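Local coordinates for histone acetyltransferase, ELP3 family (Methanocaldococcus infernus, PDB 6IA8), which forms 5-carboxymethyluridine at the wobble uridine of tRNAs, using acetyl-CoA and radical S-adenosyl-L-methionine chemistry, at residues R369-R374 with D417-F422; K393-D398 with F408-D413; A421-R426 with R444-F449. All blocks are in the same frame, centred on the assembly; numbering follows the deposited sequence.

Contact 1 of 3, residues R369-R374 with D417-F422. With SO4 (sulfate ion), chain B.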
loop_
_atom_site.group_PDB
_atom_site.type_symbol
_atom_site.label_atom_id
_atom_site.label_comp_id
_atom_site.label_asym_id
_atom_site.label_seq_id
_atom_site.Cartn_x
_atom_site.Cartn_y
_atom_site.Cartn_z
ATOM N N ARG A 369 4.406 -15.792 -5.918
ATOM C CA ARG A 369 5.506 -15.005 -6.481
ATOM C C ARG A 369 5.355 -13.494 -6.262
ATOM O O ARG A 369 6.133 -12.696 -6.825
ATOM C CB ARG A 369 5.648 -15.323 -7.971
ATOM C CG ARG A 369 4.450 -14.873 -8.780
ATOM C CD ARG A 369 4.459 -15.401 -10.225
ATOM N NE ARG A 369 3.338 -14.812 -10.941
ATOM C CZ ARG A 369 2.067 -15.045 -10.637
ATOM N NH1 ARG A 369 1.753 -15.940 -9.706
ATOM N NH2 ARG A 369 1.107 -14.504 -11.367
ATOM N N CYS A 370 4.432 -13.078 -5.406
ATOM C CA CYS A 370 4.184 -11.655 -5.215
ATOM C C CYS A 370 5.264 -11.035 -4.323
ATOM O O CYS A 370 6.133 -11.714 -3.790
ATOM C CB CYS A 370 2.798 -11.427 -4.618
ATOM S SG CYS A 370 2.701 -11.858 -2.907
ATOM N N ILE A 371 5.214 -9.714 -4.185
ATOM C CA ILE A 371 6.316 -8.969 -3.581
ATOM C C ILE A 371 6.569 -9.440 -2.158
ATOM O O ILE A 371 7.710 -9.665 -1.754
ATOM C CB ILE A 371 6.005 -7.467 -3.615
ATOM C CG1 ILE A 371 6.075 -6.928 -5.063
ATOM C CG2 ILE A 371 6.992 -6.694 -2.723
ATOM C CD1 ILE A 371 5.494 -5.541 -5.219
ATOM N N ARG A 372 5.507 -9.601 -1.374
ATOM C CA ARG A 372 5.706 -10.004 0.022
ATOM C C ARG A 372 6.365 -11.381 0.127
ATOM O O ARG A 372 7.208 -11.621 1.009
ATOM C CB ARG A 372 4.373 -10.011 0.785
ATOM C CG ARG A 372 4.545 -10.407 2.250
ATOM C CD ARG A 372 3.237 -10.469 3.039
ATOM N NE ARG A 372 3.444 -11.110 4.338
ATOM C CZ ARG A 372 4.050 -10.532 5.370
ATOM N NH1 ARG A 372 4.510 -9.295 5.262
ATOM N NH2 ARG A 372 4.202 -11.192 6.510
ATOM N N CYS A 373 5.976 -12.316 -0.741
ATOM C CA CYS A 373 6.529 -13.658 -0.637
ATOM C C CYS A 373 7.993 -13.712 -1.076
ATOM O O CYS A 373 8.740 -14.595 -0.647
ATOM C CB CYS A 373 5.705 -14.638 -1.478
ATOM S SG CYS A 373 3.945 -14.851 -1.032
ATOM N N ARG A 374 8.424 -12.812 -1.944
ATOM C CA ARG A 374 9.783 -12.875 -2.477
ATOM C C ARG A 374 10.747 -11.831 -1.881
ATOM O O ARG A 374 11.957 -11.870 -2.168
ATOM C CB ARG A 374 9.731 -12.724 -4.010
ATOM C CG ARG A 374 9.129 -13.900 -4.781
ATOM C CD ARG A 374 9.444 -13.786 -6.292
ATOM N NE ARG A 374 9.202 -15.027 -7.032
ATOM C CZ ARG A 374 9.326 -15.153 -8.351
ATOM N NH1 ARG A 374 9.076 -16.317 -8.932
ATOM N NH2 ARG A 374 9.693 -14.118 -9.088
ATOM N N ASP A 417 14.804 -16.579 -6.787
ATOM C CA ASP A 417 13.587 -15.761 -6.830
ATOM C C ASP A 417 13.436 -14.912 -5.572
ATOM O O ASP A 417 12.443 -15.007 -4.864
ATOM C CB ASP A 417 12.347 -16.634 -7.024
ATOM C CG ASP A 417 12.393 -17.425 -8.317
ATOM O OD1 ASP A 417 12.955 -16.917 -9.307
ATOM O OD2 ASP A 417 11.870 -18.556 -8.343
ATOM N N ILE A 418 14.431 -14.061 -5.322
ATOM C CA ILE A 418 14.453 -13.177 -4.157
ATOM C C ILE A 418 14.505 -11.733 -4.640
ATOM O O ILE A 418 15.385 -11.370 -5.425
ATOM C CB ILE A 418 15.646 -13.471 -3.230
ATOM C CG1 ILE A 418 15.667 -14.938 -2.813
ATOM C CG2 ILE A 418 15.572 -12.527 -2.004
ATOM C CD1 ILE A 418 16.792 -15.327 -1.880
ATOM N N LEU A 419 13.559 -10.918 -4.177
ATOM C CA LEU A 419 13.364 -9.556 -4.658
ATOM C C LEU A 419 14.093 -8.609 -3.722
ATOM O O LEU A 419 13.863 -8.639 -2.506
ATOM C CB LEU A 419 11.870 -9.226 -4.710
ATOM C CG LEU A 419 11.481 -7.793 -5.063
ATOM C CD1 LEU A 419 11.823 -7.456 -6.471
ATOM C CD2 LEU A 419 9.975 -7.598 -4.781
ATOM N N ILE A 420 14.946 -7.759 -4.295
ATOM C CA ILE A 420 15.808 -6.863 -3.538
ATOM C C ILE A 420 15.295 -5.430 -3.551
ATOM O O ILE A 420 15.471 -4.698 -2.571
ATOM C CB ILE A 420 17.250 -6.939 -4.093
ATOM C CG1 ILE A 420 17.835 -8.331 -3.781
ATOM C CG2 ILE A 420 18.085 -5.852 -3.513
ATOM C CD1 ILE A 420 19.004 -8.710 -4.680
ATOM N N ALA A 421 14.739 -4.993 -4.678
ATOM C CA ALA A 421 14.316 -3.611 -4.862
ATOM C C ALA A 421 13.421 -3.550 -6.084
ATOM O O ALA A 421 13.538 -4.376 -6.992
ATOM C CB ALA A 421 15.510 -2.682 -5.053
ATOM N N PHE A 422 12.553 -2.541 -6.128
ATOM C CA PHE A 422 11.672 -2.403 -7.275
ATOM C C PHE A 422 11.299 -0.940 -7.461
ATOM O O PHE A 422 11.383 -0.125 -6.531
ATOM C CB PHE A 422 10.427 -3.316 -7.134
ATOM C CG PHE A 422 9.482 -2.914 -6.066
ATOM C CD1 PHE A 422 9.574 -3.479 -4.815
ATOM C CD2 PHE A 422 8.455 -2.014 -6.321
ATOM C CE1 PHE A 422 8.697 -3.142 -3.797
ATOM C CE2 PHE A 422 7.564 -1.653 -5.294
ATOM C CZ PHE A 422 7.689 -2.205 -4.043
HETATM S S SO4 B . 3.387 -12.239 -13.410
HETATM O O1 SO4 B . 4.490 -12.632 -14.290
HETATM O O2 SO4 B . 3.718 -10.959 -12.786
HETATM O O3 SO4 B . 3.222 -13.217 -12.373
HETATM O O4 SO4 B . 2.139 -12.172 -14.163
#

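Contact 2 of 3, residues K393-D398 with F408-D413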
loop_
_atom_site.group_PDB
_atom_site.type_symbol
_atom_site.label_atom_id
_atom_site.label_comp_id
_atom_site.label_asym_id
_atom_site.label_seq_id
_atom_site.Cartn_x
_atom_site.Cartn_y
_atom_site.Cartn_z
ATOM N N LYS A 393 19.916 -9.768 -11.128
ATOM C CA LYS A 393 19.726 -9.114 -12.412
ATOM C C LYS A 393 18.692 -8.014 -12.275
ATOM O O LYS A 393 17.854 -8.055 -11.373
ATOM C CB LYS A 393 19.234 -10.097 -13.474
ATOM C CG LYS A 393 20.193 -11.244 -13.743
ATOM C CD LYS A 393 19.825 -11.988 -15.020
ATOM C CE LYS A 393 20.676 -13.253 -15.187
ATOM N NZ LYS A 393 22.124 -13.024 -14.901
ATOM N N LEU A 394 18.756 -7.035 -13.186
ATOM C CA LEU A 394 17.697 -6.037 -13.334
ATOM C C LEU A 394 16.629 -6.619 -14.245
ATOM O O LEU A 394 16.926 -6.970 -15.379
ATOM C CB LEU A 394 18.239 -4.735 -13.926
ATOM C CG LEU A 394 17.489 -3.456 -13.513
ATOM C CD1 LEU A 394 18.241 -2.212 -14.010
ATOM C CD2 LEU A 394 16.076 -3.447 -14.009
ATOM N N VAL A 395 15.412 -6.770 -13.748
ATOM C CA VAL A 395 14.323 -7.443 -14.458
ATOM C C VAL A 395 13.236 -6.421 -14.758
ATOM O O VAL A 395 13.069 -5.442 -14.033
ATOM C CB VAL A 395 13.740 -8.607 -13.621
ATOM C CG1 VAL A 395 12.557 -9.241 -14.331
ATOM C CG2 VAL A 395 14.826 -9.658 -13.341
ATOM N N ARG A 396 12.512 -6.629 -15.847
ATOM C CA ARG A 396 11.454 -5.705 -16.229
ATOM C C ARG A 396 10.206 -6.481 -16.596
ATOM O O ARG A 396 10.290 -7.482 -17.296
ATOM C CB ARG A 396 11.864 -4.831 -17.428
ATOM C CG ARG A 396 10.731 -3.995 -18.001
ATOM C CD ARG A 396 11.263 -3.077 -19.089
ATOM N NE ARG A 396 10.180 -2.427 -19.836
ATOM C CZ ARG A 396 10.372 -1.625 -20.873
ATOM N NH1 ARG A 396 11.608 -1.370 -21.268
ATOM N NH2 ARG A 396 9.335 -1.087 -21.501
ATOM N N GLU A 397 9.047 -5.975 -16.189
ATOM C CA GLU A 397 7.761 -6.543 -16.570
ATOM C C GLU A 397 6.786 -5.399 -16.771
ATOM O O GLU A 397 6.645 -4.559 -15.872
ATOM C CB GLU A 397 7.235 -7.474 -15.480
ATOM C CG GLU A 397 5.876 -8.083 -15.772
ATOM C CD GLU A 397 5.426 -8.997 -14.651
ATOM O OE1 GLU A 397 6.156 -9.152 -13.640
ATOM O OE2 GLU A 397 4.353 -9.565 -14.777
ATOM N N ASP A 398 6.117 -5.378 -17.929
ATOM C CA ASP A 398 5.166 -4.336 -18.289
ATOM C C ASP A 398 3.742 -4.884 -18.223
ATOM O O ASP A 398 3.494 -6.067 -18.520
ATOM C CB ASP A 398 5.417 -3.808 -19.708
ATOM C CG ASP A 398 6.755 -3.044 -19.850
ATOM O OD1 ASP A 398 7.565 -2.996 -18.910
ATOM O OD2 ASP A 398 6.953 -2.431 -20.896
ATOM N N PHE A 408 7.266 -2.332 -14.364
ATOM C CA PHE A 408 7.698 -2.783 -13.044
ATOM C C PHE A 408 9.137 -3.248 -13.182
ATOM O O PHE A 408 9.405 -4.273 -13.822
ATOM C CB PHE A 408 6.821 -3.912 -12.537
ATOM C CG PHE A 408 7.176 -4.398 -11.141
ATOM C CD1 PHE A 408 6.794 -3.676 -10.033
ATOM C CD2 PHE A 408 7.864 -5.574 -10.948
ATOM C CE1 PHE A 408 7.074 -4.110 -8.736
ATOM C CE2 PHE A 408 8.152 -6.035 -9.667
ATOM C CZ PHE A 408 7.763 -5.296 -8.553
ATOM N N LEU A 409 10.062 -2.437 -12.678
ATOM C CA LEU A 409 11.491 -2.721 -12.711
ATOM C C LEU A 409 11.919 -3.281 -11.368
ATOM O O LEU A 409 11.509 -2.766 -10.332
ATOM C CB LEU A 409 12.292 -1.446 -12.989
ATOM C CG LEU A 409 12.047 -0.723 -14.314
ATOM C CD1 LEU A 409 12.870 0.584 -14.315
ATOM C CD2 LEU A 409 12.435 -1.604 -15.528
ATOM N N SER A 410 12.786 -4.289 -11.368
ATOM C CA SER A 410 13.202 -4.863 -10.096
ATOM C C SER A 410 14.623 -5.398 -10.192
ATOM O O SER A 410 15.114 -5.726 -11.273
ATOM C CB SER A 410 12.230 -5.968 -9.650
ATOM O OG SER A 410 12.214 -7.002 -10.613
ATOM N N PHE A 411 15.297 -5.422 -9.050
ATOM C CA PHE A 411 16.519 -6.195 -8.882
ATOM C C PHE A 411 16.127 -7.465 -8.147
ATOM O O PHE A 411 15.455 -7.402 -7.112
ATOM C CB PHE A 411 17.591 -5.421 -8.112
ATOM C CG PHE A 411 18.408 -4.544 -8.996
ATOM C CD1 PHE A 411 19.397 -5.102 -9.824
ATOM C CD2 PHE A 411 18.172 -3.189 -9.059
ATOM C CE1 PHE A 411 20.141 -4.296 -10.690
ATOM C CE2 PHE A 411 18.925 -2.376 -9.922
ATOM C CZ PHE A 411 19.890 -2.924 -10.742
ATOM N N GLU A 412 16.573 -8.608 -8.655
ATOM C CA GLU A 412 16.094 -9.894 -8.181
ATOM C C GLU A 412 17.181 -10.926 -8.392
ATOM O O GLU A 412 17.838 -10.907 -9.430
ATOM C CB GLU A 412 14.833 -10.301 -8.953
ATOM C CG GLU A 412 14.290 -11.673 -8.636
ATOM C CD GLU A 412 13.139 -12.072 -9.549
ATOM O OE1 GLU A 412 12.431 -11.167 -10.050
ATOM O OE2 GLU A 412 12.953 -13.290 -9.775
ATOM N N ASP A 413 17.377 -11.793 -7.395
ATOM C CA ASP A 413 18.125 -13.040 -7.541
ATOM C C ASP A 413 17.211 -13.968 -8.329
ATOM O O ASP A 413 16.238 -14.500 -7.791
ATOM C CB ASP A 413 18.482 -13.596 -6.164
ATOM C CG ASP A 413 19.060 -14.994 -6.212
ATOM O OD1 ASP A 413 19.008 -15.646 -7.289
ATOM O OD2 ASP A 413 19.587 -15.449 -5.167
HETATM O O HOH W 1 10.508 -6.679 -12.831
#

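Contact 3 of 3, residues A421-R426 with R444-F449. With SO4 (sulfate ion), chain E.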
loop_
_atom_site.group_PDB
_atom_site.type_symbol
_atom_site.label_atom_id
_atom_site.label_comp_id
_atom_site.label_asym_id
_atom_site.label_seq_id
_atom_site.Cartn_x
_atom_site.Cartn_y
_atom_site.Cartn_z
ATOM N N ALA A 421 14.739 -4.993 -4.678
ATOM C CA ALA A 421 14.316 -3.611 -4.862
ATOM C C ALA A 421 13.421 -3.550 -6.084
ATOM O O ALA A 421 13.538 -4.376 -6.992
ATOM C CB ALA A 421 15.510 -2.682 -5.053
ATOM N N PHE A 422 12.553 -2.541 -6.128
ATOM C CA PHE A 422 11.672 -2.403 -7.275
ATOM C C PHE A 422 11.299 -0.940 -7.461
ATOM O O PHE A 422 11.383 -0.125 -6.531
ATOM C CB PHE A 422 10.427 -3.316 -7.134
ATOM C CG PHE A 422 9.482 -2.914 -6.066
ATOM C CD1 PHE A 422 9.574 -3.479 -4.815
ATOM C CD2 PHE A 422 8.455 -2.014 -6.321
ATOM C CE1 PHE A 422 8.697 -3.142 -3.797
ATOM C CE2 PHE A 422 7.564 -1.653 -5.294
ATOM C CZ PHE A 422 7.689 -2.205 -4.043
ATOM N N LEU A 423 10.879 -0.626 -8.685
ATOM C CA LEU A 423 10.456 0.715 -9.055
ATOM C C LEU A 423 9.239 0.580 -9.961
ATOM O O LEU A 423 9.231 -0.254 -10.882
ATOM C CB LEU A 423 11.573 1.473 -9.774
ATOM C CG LEU A 423 11.308 2.890 -10.238
ATOM C CD1 LEU A 423 12.637 3.668 -10.291
ATOM C CD2 LEU A 423 10.610 2.957 -11.577
ATOM N N ARG A 424 8.221 1.413 -9.696
ATOM C CA ARG A 424 6.979 1.451 -10.468
ATOM C C ARG A 424 6.981 2.701 -11.348
ATOM O O ARG A 424 6.946 3.830 -10.839
ATOM C CB ARG A 424 5.782 1.469 -9.527
ATOM C CG ARG A 424 5.623 0.247 -8.648
ATOM C CD ARG A 424 4.312 0.339 -7.890
ATOM N NE ARG A 424 4.139 -0.641 -6.820
ATOM C CZ ARG A 424 3.781 -1.907 -7.010
ATOM N NH1 ARG A 424 3.652 -2.379 -8.234
ATOM N NH2 ARG A 424 3.614 -2.716 -5.976
ATOM N N LEU A 425 7.130 2.501 -12.652
ATOM C CA LEU A 425 7.162 3.574 -13.638
ATOM C C LEU A 425 5.898 3.513 -14.489
ATOM O O LEU A 425 5.467 2.430 -14.896
ATOM C CB LEU A 425 8.381 3.415 -14.535
ATOM C CG LEU A 425 8.700 4.523 -15.538
ATOM C CD1 LEU A 425 9.152 5.788 -14.821
ATOM C CD2 LEU A 425 9.823 4.038 -16.489
ATOM N N ARG A 426 5.288 4.658 -14.759
ATOM C CA ARG A 426 4.026 4.674 -15.489
ATOM C C ARG A 426 4.043 5.693 -16.625
ATOM O O ARG A 426 4.479 6.839 -16.442
ATOM C CB ARG A 426 2.854 4.971 -14.533
ATOM C CG ARG A 426 1.501 5.131 -15.284
ATOM C CD ARG A 426 0.302 5.331 -14.299
ATOM N NE ARG A 426 -0.936 5.581 -15.033
ATOM C CZ ARG A 426 -1.688 4.634 -15.579
ATOM N NH1 ARG A 426 -1.358 3.374 -15.391
ATOM N NH2 ARG A 426 -2.782 4.945 -16.261
ATOM N N ARG A 444 6.008 6.173 -9.633
ATOM C CA ARG A 444 5.018 6.078 -8.565
ATOM C C ARG A 444 5.571 5.477 -7.286
ATOM O O ARG A 444 5.024 5.730 -6.206
ATOM C CB ARG A 444 3.827 5.253 -9.044
ATOM C CG ARG A 444 3.236 5.784 -10.376
ATOM C CD ARG A 444 1.840 5.219 -10.646
ATOM N NE ARG A 444 1.859 3.797 -10.885
ATOM C CZ ARG A 444 1.531 2.859 -10.008
ATOM N NH1 ARG A 444 1.641 1.584 -10.373
ATOM N NH2 ARG A 444 1.060 3.185 -8.808
ATOM N N GLN A 445 6.647 4.713 -7.374
ATOM C CA GLN A 445 7.230 4.132 -6.179
ATOM C C GLN A 445 8.651 3.694 -6.484
ATOM O O GLN A 445 8.915 3.201 -7.576
ATOM C CB GLN A 445 6.434 2.911 -5.711
ATOM C CG GLN A 445 7.022 2.204 -4.470
ATOM C CD GLN A 445 6.038 1.253 -3.812
ATOM O OE1 GLN A 445 5.146 0.704 -4.474
ATOM N NE2 GLN A 445 6.161 1.090 -2.484
ATOM N N LEU A 446 9.544 3.873 -5.518
ATOM C CA LEU A 446 10.875 3.269 -5.504
ATOM C C LEU A 446 11.031 2.660 -4.125
ATOM O O LEU A 446 10.892 3.364 -3.120
ATOM C CB LEU A 446 11.987 4.288 -5.733
ATOM C CG LEU A 446 13.401 3.785 -5.456
ATOM C CD1 LEU A 446 13.799 2.642 -6.389
ATOM C CD2 LEU A 446 14.393 4.949 -5.570
ATOM N N HIS A 447 11.318 1.366 -4.059
ATOM C CA HIS A 447 11.486 0.714 -2.767
ATOM C C HIS A 447 12.704 -0.194 -2.806
ATOM O O HIS A 447 12.782 -1.092 -3.643
ATOM C CB HIS A 447 10.251 -0.096 -2.416
ATOM C CG HIS A 447 10.211 -0.532 -0.980
ATOM N ND1 HIS A 447 9.653 0.245 0.010
ATOM C CD2 HIS A 447 10.705 -1.632 -0.357
ATOM C CE1 HIS A 447 9.776 -0.366 1.176
ATOM N NE2 HIS A 447 10.404 -1.510 0.981
ATOM N N VAL A 448 13.676 0.075 -1.950
ATOM C CA VAL A 448 14.840 -0.785 -1.749
ATOM C C VAL A 448 14.686 -1.417 -0.372
ATOM O O VAL A 448 14.613 -0.702 0.633
ATOM C CB VAL A 448 16.154 0.010 -1.841
ATOM C CG1 VAL A 448 17.372 -0.917 -1.543
ATOM C CG2 VAL A 448 16.270 0.706 -3.155
ATOM N N PHE A 449 14.597 -2.747 -0.314
ATOM C CA PHE A 449 14.349 -3.435 0.955
ATOM C C PHE A 449 15.575 -3.316 1.852
ATOM O O PHE A 449 16.684 -3.677 1.448
ATOM C CB PHE A 449 13.975 -4.902 0.714
ATOM C CG PHE A 449 12.577 -5.074 0.171
ATOM C CD1 PHE A 449 11.477 -4.965 1.014
ATOM C CD2 PHE A 449 12.356 -5.316 -1.173
ATOM C CE1 PHE A 449 10.196 -5.095 0.537
ATOM C CE2 PHE A 449 11.062 -5.446 -1.670
ATOM C CZ PHE A 449 9.975 -5.327 -0.823
HETATM S S SO4 E . 11.286 -2.464 4.423
HETATM O O1 SO4 E . 11.582 -2.130 3.042
HETATM O O2 SO4 E . 12.462 -3.066 5.032
HETATM O O3 SO4 E . 10.930 -1.252 5.146
HETATM O O4 SO4 E . 10.165 -3.392 4.461
HETATM O O HOH W 2 3.442 -1.070 -3.449
#

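Contact 1 of 3, residues R369-R374 with D417-F422
R374 lays its guanidinium over the side chain of D417, the two flat groups stacked with only 14° between their planes. With CG anti to the carbonyl carbon (chi1 -70°), the chain runs extended to NE and carries the guanidinium over the aspartate. CB of D417 sits over one face, 3.5 Å from NE of R374, while CB of R369 lies against the opposite face. The carboxylate is therefore met face-on: NH1 of R374 stands 3.6 Å from OD2 of D417, a long salt bridge in which the charges attract but no N-H points at the oxygen. A weak, long ion pair with E412 gives the same guanidinium a second acidic neighbour.

The backbone supplies the directed bond. The carbonyl O of R374, the last residue of helix 371-374, accepts from N of L419 at 2.7 Å. Deeper in, I371 turns CG2 onto CD2 of L419 (3.7 Å) and brings CD1 over one face of the F422 ring, a CH-pi contact 4.3 Å from its centroid. Were R374 replaced by an alanine, the D417 carboxylate would probably be left without its stacked cation and CB of R369 without the flat group that lies against it. This seam joins the short helix, whose C373 is disulfide-bonded to C368, to strand 418-427 of the acetyltransferase domain, with direction coming from one backbone bond and the surrounding attraction from stacking, apolar contact and charge.

Contact 2 of 3, residues K393-D398 with F408-D413
L394 rests its branch point on one face of the F411 ring, CG lying 4.0 Å from the centroid in a CH-pi contact, with CD1 and CG each 3.7 Å from CZ. Their backbones form a non-hydrogen-bonded antiparallel pair, which brings the two side chains out on the same face of the hairpin. There R396 and L409 lie side by side, CD2 of L409 packing along the aliphatic part of the arginine and reaching CB at 3.8 Å. Because R396 is extended, with CG anti to the backbone N (chi1 171°), its guanidinium travels past the leucine to D398 on its own strand. NE and NH2 grip the carboxylate side-on, one nitrogen to each oxygen; the NE bond to OD1 of D398 is 2.8 Å and nearly straight.

On the other face, S410 stands opposite V395, its OG 3.7 Å from CB of the valine. A water hydrogen-bonded to OG of S410 at 2.8 Å also donates to O of F408 and, weakly, to O of V395, so it ties the serine to both strands.

Beneath the side chains, three hydrogen-bonded pairs, K393 with E412, V395 with S410 and E397 with F408, set the register of the hairpin formed by strands 392-401 and 404-413. Helix 469-484 lies over the face that bears L394 and F411: its I480 touches L409 and R396, E484 adds a salt bridge to NH2 of R396, and the ring of Y469 meets that of F411. The chemistry of this face changes along the hairpin: apolar and aromatic at L394 and F411, leading toward Y469, a residue inferred by similarity to bind acetyl-CoA, and ionic at R396, where the arginine is shared between two carboxylates and its rotation is probably restricted.

Contact 3 of 3, residues A421-R426 with R444-F449
Strands 421-426 and 444-448 run antiparallel, their axes 4.6 Å apart at closest approach, until a classic beta bulge sets both R444 and Q445 against R424. F422, whose chi1 of 69° holds CG between the backbone N and carbonyl carbon, receives CB of H447 over one ring face, 4.0 Å from the centroid. The edge of the same ring meets OE1 of Q445 and, at CE1, CZ of F449 (3.9 Å).

R444 bends at chi3 and passes its guanidinium over CB of R424; D283 and E406 take its charge. Beyond F422, a sulfate, probably from the crystallisation liquor, lies at the imidazole edge of H447, although the 2.5 Å from NE2 of H447 to its O1 is doubtfully short. CD2 of H447 lies over the centre of the F449 ring.

Q445 to V448 are inferred, by similarity, to bind acetyl-CoA. OE1 of Q445 accepts from NE of R424 at 2.9 Å, nearly in the guanidinium plane, while NH1 of R424 bonds to the carbonyl of W329. A water donates to the same glutamine oxygen and accepts from NH2 of R424, closing a small polar ring; gripped twice, this oxygen probably fixes the rotation of the amide.

The three contacts follow one sheet across the acetyltransferase domain. Strand 404-413 of contact 2 pairs with strand 418-427, which serves contacts 1 and 3, and that strand pairs in turn with 440-448. The centre of contact 2 lies about 10 Å from those of contacts 1 and 3, which are about 12 Å from each other. Probable backbone hydrogen bonds join the neighbouring strands, F411 O to I420 N at 2.9 Å and L409 O to L423 N at 2.8 Å. F422 belongs to both contact 1 and contact 3, and its ring also meets F408 of contact 2. Contact 3 contains acetyl-CoA-binding positions assigned by similarity; contact 2 approaches another, Y469, about 3 Å from F411 at the nearest atoms of the two side chains.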